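Local atomic coordinates of globin protein (Ramazzottius varieornatus, PDB entry 5ZIQ), a protein that binds heme as a hexacoordinated globin and may bind or carry oxygen, though its physiological role is unknown. Residues L42-F54 with L75-I89. Residues are numbered along the deposited sequence; the frame is centred on the assembly and turned at random. Where two conformers were deposited one is given.
Sequences LESAGKEMLLKLF and LRNDESFEEAALAHI. With HEM (protoporphyrin IX containing Fe), chain E.
The near-perpendicular B/E helix crossing of the globin fold brings Gly46 against Ala85; the axes of 42-54 and 79-89 approach to 7.6 Å and cross at 96°. With no CB on Gly46, backbone meets backbone, Gly46 CA lying 3.5 Å from Ala85 O in a CA-H...O contact. Toward the heme, Leu50 fits among Phe81, Ala84, Ala85 and His88, its CD2 over one face of the imidazole, 4.3 Å from the centroid, while the porphyrin carbon C1D lies over the opposite face. His88 ND1 donates to Ala84 O at 2.8 Å in the ring plane, which fixes the ring's rotation while NE2 binds iron; His116 supplies the other axial ligand. Ile89 is a knob among Leu42, Ala45, Gly46 and Met49, its CD1 3.6 Å from Met49 SD. At the other end, Lys47, with CG anti to its carbonyl carbon (chi1 -68°), extends past Phe81 and Ala85, lays CD over the centre of the Arg76 guanidinium, and donates from NZ to Arg76 O at 2.8 Å. NZ also sits 3.2 Å from Arg76 NE, another donor; a water links it to Glu82 OE2, and a long salt bridge to Glu43. In one of two Ser44 conformers, Arg76 NH2 donates to OG near the guanidinium plane. A leucine in place of Lys47 would probably leave Arg76 O without this donor and Glu43 without its charged mate. Around the crossing, Phe38 of helix 25-38 touches Ala45 and Ile89, Phe67 meets Phe81 edge-to-face, and helix 127-142 reaches Met49 and His88.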
loop_
_atom_site.group_PDB
_atom_site.type_symbol
_atom_site.label_atom_id
_atom_site.label_comp_id
_atom_site.label_asym_id
_atom_site.label_seq_id
_atom_site.Cartn_x
_atom_site.Cartn_y
_atom_site.Cartn_z
ATOM N N LEU A 42 -1.319 -0.530 -12.012
ATOM C CA LEU A 42 -1.706 -0.356 -10.597
ATOM C C LEU A 42 -2.767 -1.356 -10.123
ATOM O O LEU A 42 -2.647 -1.904 -9.033
ATOM C CB LEU A 42 -2.171 1.081 -10.306
ATOM C CG LEU A 42 -1.045 2.129 -10.200
ATOM C CD1 LEU A 42 -1.653 3.515 -10.110
ATOM C CD2 LEU A 42 -0.155 1.866 -8.968
ATOM N N GLU A 43 -3.791 -1.617 -10.940
ATOM C CA GLU A 43 -4.850 -2.514 -10.513
ATOM C C GLU A 43 -4.278 -3.926 -10.303
ATOM O O GLU A 43 -4.567 -4.578 -9.297
ATOM C CB GLU A 43 -6.007 -2.537 -11.520
ATOM C CG GLU A 43 -7.168 -3.419 -11.040
ATOM C CD GLU A 43 -8.370 -3.318 -11.947
ATOM O OE1 GLU A 43 -8.577 -2.214 -12.501
ATOM O OE2 GLU A 43 -9.098 -4.327 -12.086
ATOM N N SER A 44 -3.443 -4.373 -11.234
ATOM C CA SER A 44 -2.777 -5.658 -11.091
ATOM C C SER A 44 -1.944 -5.729 -9.816
ATOM O O SER A 44 -1.981 -6.744 -9.111
ATOM C CB SER A 44 -1.909 -5.925 -12.313
ATOM O OG SER A 44 -2.724 -6.090 -13.460
ATOM N N ALA A 45 -1.232 -4.648 -9.504
ATOM C CA ALA A 45 -0.411 -4.571 -8.270
ATOM C C ALA A 45 -1.293 -4.729 -7.035
ATOM O O ALA A 45 -0.960 -5.474 -6.136
ATOM C CB ALA A 45 0.372 -3.267 -8.222
ATOM N N GLY A 46 -2.422 -4.016 -7.001
ATOM C CA GLY A 46 -3.376 -4.136 -5.905
ATOM C C GLY A 46 -3.896 -5.554 -5.726
ATOM O O GLY A 46 -4.018 -6.034 -4.597
ATOM N N LYS A 47 -4.209 -6.227 -6.839
ATOM C CA LYS A 47 -4.653 -7.624 -6.785
ATOM C C LYS A 47 -3.557 -8.503 -6.183
ATOM O O LYS A 47 -3.830 -9.319 -5.297
ATOM C CB LYS A 47 -5.053 -8.135 -8.172
ATOM C CG LYS A 47 -6.297 -7.483 -8.742
ATOM C CD LYS A 47 -6.567 -8.025 -10.154
ATOM C CE LYS A 47 -7.698 -7.262 -10.822
ATOM N NZ LYS A 47 -7.955 -7.752 -12.205
ATOM N N GLU A 48 -2.318 -8.307 -6.637
ATOM C CA GLU A 48 -1.159 -9.047 -6.120
ATOM C C GLU A 48 -1.020 -8.849 -4.611
ATOM O O GLU A 48 -0.824 -9.811 -3.868
ATOM C CB GLU A 48 0.128 -8.604 -6.826
ATOM C CG GLU A 48 0.303 -9.113 -8.245
ATOM C CD GLU A 48 1.633 -8.700 -8.853
ATOM O OE1 GLU A 48 2.030 -9.291 -9.879
ATOM O OE2 GLU A 48 2.287 -7.783 -8.309
ATOM N N MET A 49 -1.171 -7.603 -4.166
ATOM C CA MET A 49 -1.033 -7.275 -2.735
ATOM C C MET A 49 -2.029 -8.015 -1.885
ATOM O O MET A 49 -1.636 -8.603 -0.861
ATOM C CB MET A 49 -1.186 -5.793 -2.497
ATOM C CG MET A 49 -0.071 -5.008 -3.146
ATOM S SD MET A 49 -0.383 -3.249 -3.081
ATOM C CE MET A 49 -0.352 -3.137 -1.300
ATOM N N LEU A 50 -3.308 -7.955 -2.275
ATOM C CA LEU A 50 -4.352 -8.613 -1.478
ATOM C C LEU A 50 -4.211 -10.122 -1.469
ATOM O O LEU A 50 -4.360 -10.734 -0.422
ATOM C CB LEU A 50 -5.768 -8.212 -1.901
ATOM C CG LEU A 50 -6.186 -6.760 -1.592
ATOM C CD1 LEU A 50 -7.634 -6.556 -2.005
ATOM C CD2 LEU A 50 -6.002 -6.330 -0.142
ATOM N N LEU A 51 -3.898 -10.717 -2.621
ATOM C CA LEU A 51 -3.654 -12.159 -2.676
ATOM C C LEU A 51 -2.480 -12.548 -1.780
ATOM O O LEU A 51 -2.556 -13.575 -1.090
ATOM C CB LEU A 51 -3.470 -12.659 -4.115
ATOM C CG LEU A 51 -4.704 -12.474 -5.000
ATOM C CD1 LEU A 51 -4.393 -12.862 -6.432
ATOM C CD2 LEU A 51 -5.963 -13.185 -4.473
ATOM N N LYS A 52 -1.437 -11.716 -1.728
ATOM C CA LYS A 52 -0.303 -11.986 -0.839
ATOM C C LYS A 52 -0.727 -11.866 0.628
ATOM O O LYS A 52 -0.348 -12.704 1.463
ATOM C CB LYS A 52 0.901 -11.099 -1.157
ATOM C CG LYS A 52 2.166 -11.435 -0.378
ATOM C CD LYS A 52 2.720 -12.803 -0.748
ATOM C CE LYS A 52 4.169 -12.899 -0.333
ATOM N NZ LYS A 52 4.726 -14.246 -0.617
ATOM N N LEU A 53 -1.538 -10.851 0.939
ATOM C CA LEU A 53 -2.043 -10.709 2.315
ATOM C C LEU A 53 -2.743 -11.975 2.791
ATOM O O LEU A 53 -2.543 -12.432 3.928
ATOM C CB LEU A 53 -3.003 -9.525 2.416
ATOM C CG LEU A 53 -3.568 -9.207 3.804
ATOM C CD1 LEU A 53 -2.507 -8.702 4.783
ATOM C CD2 LEU A 53 -4.694 -8.193 3.669
ATOM N N PHE A 54 -3.548 -12.547 1.901
ATOM C CA PHE A 54 -4.354 -13.706 2.244
ATOM C C PHE A 54 -3.487 -14.953 2.416
ATOM O O PHE A 54 -3.877 -15.855 3.154
ATOM C CB PHE A 54 -5.474 -13.948 1.223
ATOM C CG PHE A 54 -6.431 -12.789 1.043
ATOM C CD1 PHE A 54 -6.616 -11.811 2.030
ATOM C CD2 PHE A 54 -7.174 -12.687 -0.140
ATOM C CE1 PHE A 54 -7.506 -10.753 1.827
ATOM C CE2 PHE A 54 -8.076 -11.654 -0.333
ATOM C CZ PHE A 54 -8.240 -10.674 0.647
ATOM N N LEU A 75 -11.220 -14.717 -7.968
ATOM C CA LEU A 75 -11.103 -13.333 -7.517
ATOM C C LEU A 75 -10.564 -12.376 -8.564
ATOM O O LEU A 75 -10.992 -11.228 -8.578
ATOM C CB LEU A 75 -10.257 -13.249 -6.245
ATOM C CG LEU A 75 -10.926 -13.827 -4.995
ATOM C CD1 LEU A 75 -9.898 -13.951 -3.883
ATOM C CD2 LEU A 75 -12.122 -13.001 -4.527
ATOM N N ARG A 76 -9.639 -12.827 -9.426
ATOM C CA ARG A 76 -8.901 -11.889 -10.306
ATOM C C ARG A 76 -9.822 -11.116 -11.232
ATOM O O ARG A 76 -9.513 -9.981 -11.589
ATOM C CB ARG A 76 -7.751 -12.532 -11.128
ATOM C CG ARG A 76 -6.593 -11.547 -11.374
ATOM C CD ARG A 76 -6.099 -11.428 -12.825
ATOM N NE ARG A 76 -6.072 -10.030 -13.325
ATOM C CZ ARG A 76 -5.002 -9.224 -13.392
ATOM N NH1 ARG A 76 -3.802 -9.614 -12.979
ATOM N NH2 ARG A 76 -5.133 -7.999 -13.867
ATOM N N ASN A 77 -10.963 -11.713 -11.578
ATOM C CA ASN A 77 -11.914 -11.101 -12.492
ATOM C C ASN A 77 -13.177 -10.612 -11.758
ATOM O O ASN A 77 -14.110 -10.124 -12.385
ATOM C CB ASN A 77 -12.336 -12.122 -13.575
ATOM C CG ASN A 77 -11.175 -12.651 -14.409
ATOM O OD1 ASN A 77 -10.269 -11.912 -14.796
ATOM N ND2 ASN A 77 -11.222 -13.957 -14.718
ATOM N N ASP A 78 -13.223 -10.784 -10.439
ATOM C CA ASP A 78 -14.394 -10.422 -9.655
ATOM C C ASP A 78 -14.462 -8.919 -9.410
ATOM O O ASP A 78 -13.469 -8.323 -8.985
ATOM C CB ASP A 78 -14.355 -11.150 -8.307
ATOM C CG ASP A 78 -15.522 -10.780 -7.427
ATOM O OD1 ASP A 78 -16.632 -11.282 -7.674
ATOM O OD2 ASP A 78 -15.325 -9.969 -6.501
ATOM N N GLU A 79 -15.635 -8.327 -9.641
ATOM C CA GLU A 79 -15.823 -6.887 -9.500
ATOM C C GLU A 79 -15.518 -6.363 -8.098
ATOM O O GLU A 79 -14.859 -5.324 -7.961
ATOM C CB GLU A 79 -17.245 -6.492 -9.916
ATOM C CG GLU A 79 -17.488 -4.997 -9.905
ATOM C CD GLU A 79 -18.832 -4.567 -10.469
ATOM O OE1 GLU A 79 -19.645 -5.420 -10.879
ATOM O OE2 GLU A 79 -19.084 -3.342 -10.475
ATOM N N SER A 80 -15.986 -7.069 -7.075
ATOM C CA SER A 80 -15.729 -6.633 -5.701
ATOM C C SER A 80 -14.247 -6.697 -5.359
ATOM O O SER A 80 -13.722 -5.820 -4.677
ATOM C CB SER A 80 -16.581 -7.427 -4.710
ATOM O OG SER A 80 -17.948 -7.084 -4.885
ATOM N N PHE A 81 -13.575 -7.737 -5.843
ATOM C CA PHE A 81 -12.132 -7.848 -5.666
ATOM C C PHE A 81 -11.347 -6.740 -6.378
ATOM O O PHE A 81 -10.416 -6.173 -5.783
ATOM C CB PHE A 81 -11.623 -9.235 -6.044
ATOM C CG PHE A 81 -10.198 -9.467 -5.647
ATOM C CD1 PHE A 81 -9.848 -9.618 -4.296
ATOM C CD2 PHE A 81 -9.198 -9.492 -6.605
ATOM C CE1 PHE A 81 -8.522 -9.829 -3.922
ATOM C CE2 PHE A 81 -7.870 -9.711 -6.245
ATOM C CZ PHE A 81 -7.526 -9.868 -4.904
ATOM N N GLU A 82 -11.747 -6.418 -7.613
ATOM C CA GLU A 82 -11.173 -5.290 -8.368
ATOM C C GLU A 82 -11.309 -3.995 -7.544
ATOM O O GLU A 82 -10.336 -3.240 -7.422
ATOM C CB GLU A 82 -11.857 -5.127 -9.736
ATOM C CG GLU A 82 -11.589 -6.217 -10.776
ATOM C CD GLU A 82 -12.705 -6.370 -11.832
ATOM O OE1 GLU A 82 -13.619 -5.526 -11.964
ATOM O OE2 GLU A 82 -12.703 -7.383 -12.539
ATOM N N GLU A 83 -12.482 -3.789 -6.913
ATOM C CA GLU A 83 -12.704 -2.572 -6.111
ATOM C C GLU A 83 -11.774 -2.550 -4.906
ATOM O O GLU A 83 -11.159 -1.524 -4.625
ATOM C CB GLU A 83 -14.176 -2.415 -5.700
ATOM C CG GLU A 83 -15.067 -2.097 -6.898
ATOM C CD GLU A 83 -16.543 -2.422 -6.695
ATOM O OE1 GLU A 83 -17.340 -2.043 -7.575
ATOM O OE2 GLU A 83 -16.921 -3.078 -5.699
ATOM N N ALA A 84 -11.664 -3.687 -4.207
ATOM C CA ALA A 84 -10.819 -3.761 -3.015
ATOM C C ALA A 84 -9.334 -3.621 -3.359
ATOM O O ALA A 84 -8.581 -2.954 -2.647
ATOM C CB ALA A 84 -11.086 -5.057 -2.254
ATOM N N ALA A 85 -8.942 -4.222 -4.475
ATOM C CA ALA A 85 -7.566 -4.133 -4.945
ATOM C C ALA A 85 -7.191 -2.679 -5.231
ATOM O O ALA A 85 -6.119 -2.212 -4.807
ATOM C CB ALA A 85 -7.374 -5.009 -6.170
ATOM N N LEU A 86 -8.096 -1.956 -5.909
ATOM C CA LEU A 86 -7.840 -0.549 -6.196
ATOM C C LEU A 86 -7.803 0.287 -4.926
ATOM O O LEU A 86 -6.999 1.199 -4.826
ATOM C CB LEU A 86 -8.856 0.003 -7.189
ATOM C CG LEU A 86 -8.620 -0.511 -8.605
ATOM C CD1 LEU A 86 -9.842 -0.205 -9.461
ATOM C CD2 LEU A 86 -7.363 0.129 -9.196
ATOM N N ALA A 87 -8.655 -0.049 -3.942
ATOM C CA ALA A 87 -8.655 0.691 -2.672
ATOM C C ALA A 87 -7.339 0.527 -1.926
ATOM O O ALA A 87 -6.878 1.465 -1.276
ATOM C CB ALA A 87 -9.823 0.255 -1.788
ATOM N N HIS A 88 -6.694 -0.628 -2.097
ATOM C CA HIS A 88 -5.471 -0.929 -1.353
ATOM C C HIS A 88 -4.165 -0.468 -1.958
ATOM O O HIS A 88 -3.171 -0.301 -1.261
ATOM C CB HIS A 88 -5.494 -2.373 -0.860
ATOM C CG HIS A 88 -6.485 -2.511 0.241
ATOM N ND1 HIS A 88 -7.836 -2.608 -0.007
ATOM C CD2 HIS A 88 -6.362 -2.310 1.573
ATOM C CE1 HIS A 88 -8.504 -2.523 1.123
ATOM N NE2 HIS A 88 -7.633 -2.327 2.100
ATOM N N ILE A 89 -4.187 -0.214 -3.260
ATOM C CA ILE A 89 -3.012 0.319 -3.929
ATOM C C ILE A 89 -3.109 1.846 -4.090
ATOM O O ILE A 89 -2.098 2.535 -4.049
ATOM C CB ILE A 89 -2.753 -0.395 -5.289
ATOM C CG1 ILE A 89 -1.436 0.056 -5.915
ATOM C CG2 ILE A 89 -3.862 -0.152 -6.305
ATOM C CD1 ILE A 89 -0.213 -0.288 -5.104
HETATM C CHA HEM E . -11.125 -0.262 3.247
HETATM C CHB HEM E . -9.078 -4.298 4.939
HETATM C CHC HEM E . -4.874 -1.799 5.291
HETATM C CHD HEM E . -6.699 1.319 2.057
HETATM C C1A HEM E . -10.957 -1.535 3.737
HETATM C C2A HEM E . -12.007 -2.439 4.031
HETATM C C3A HEM E . -11.436 -3.580 4.509
HETATM C C4A HEM E . -10.033 -3.395 4.508
HETATM C CMA HEM E . -12.164 -4.826 4.936
HETATM C CAA HEM E . -13.483 -2.167 3.840
HETATM C CBA HEM E . -14.102 -3.135 2.823
HETATM C CGA HEM E . -13.582 -2.847 1.441
HETATM O O1A HEM E . -13.567 -1.673 1.010
HETATM O O2A HEM E . -13.159 -3.775 0.724
HETATM C C1B HEM E . -7.750 -3.944 5.240
HETATM C C2B HEM E . -6.843 -4.782 5.936
HETATM C C3B HEM E . -5.660 -4.107 6.053
HETATM C C4B HEM E . -5.850 -2.803 5.381
HETATM C CMB HEM E . -7.152 -6.163 6.469
HETATM C CAB HEM E . -4.425 -4.570 6.701
HETATM C CBB HEM E . -3.984 -5.805 6.466
HETATM C C1C HEM E . -4.951 -0.771 4.363
HETATM C C2C HEM E . -3.892 -0.012 3.860
HETATM C C3C HEM E . -4.422 0.863 2.916
HETATM C C4C HEM E . -5.816 0.634 2.851
HETATM C CMC HEM E . -2.446 -0.127 4.267
HETATM C CAC HEM E . -3.723 1.862 2.088
HETATM C CBC HEM E . -2.458 2.176 2.278
HETATM C C1D HEM E . -8.075 1.145 2.199
HETATM C C2D HEM E . -9.023 2.067 1.550
HETATM C C3D HEM E . -10.254 1.629 1.879
HETATM C C4D HEM E . -10.051 0.445 2.734
HETATM C CMD HEM E . -8.666 3.261 0.692
HETATM C CAD HEM E . -11.576 2.242 1.459
HETATM C CBD HEM E . -12.108 3.070 2.622
HETATM C CGD HEM E . -13.429 3.713 2.281
HETATM O O1D HEM E . -13.792 3.784 1.088
HETATM O O2D HEM E . -14.160 4.178 3.191
HETATM N NA HEM E . -9.759 -2.119 4.068
HETATM N NB HEM E . -7.118 -2.802 4.963
HETATM N NC HEM E . -6.102 -0.352 3.750
HETATM N ND HEM E . -8.733 0.191 2.893
HETATM FE FE HEM E . -7.968 -1.239 3.899
HETATM O O HOH W 1 -10.329 -7.291 -13.816
#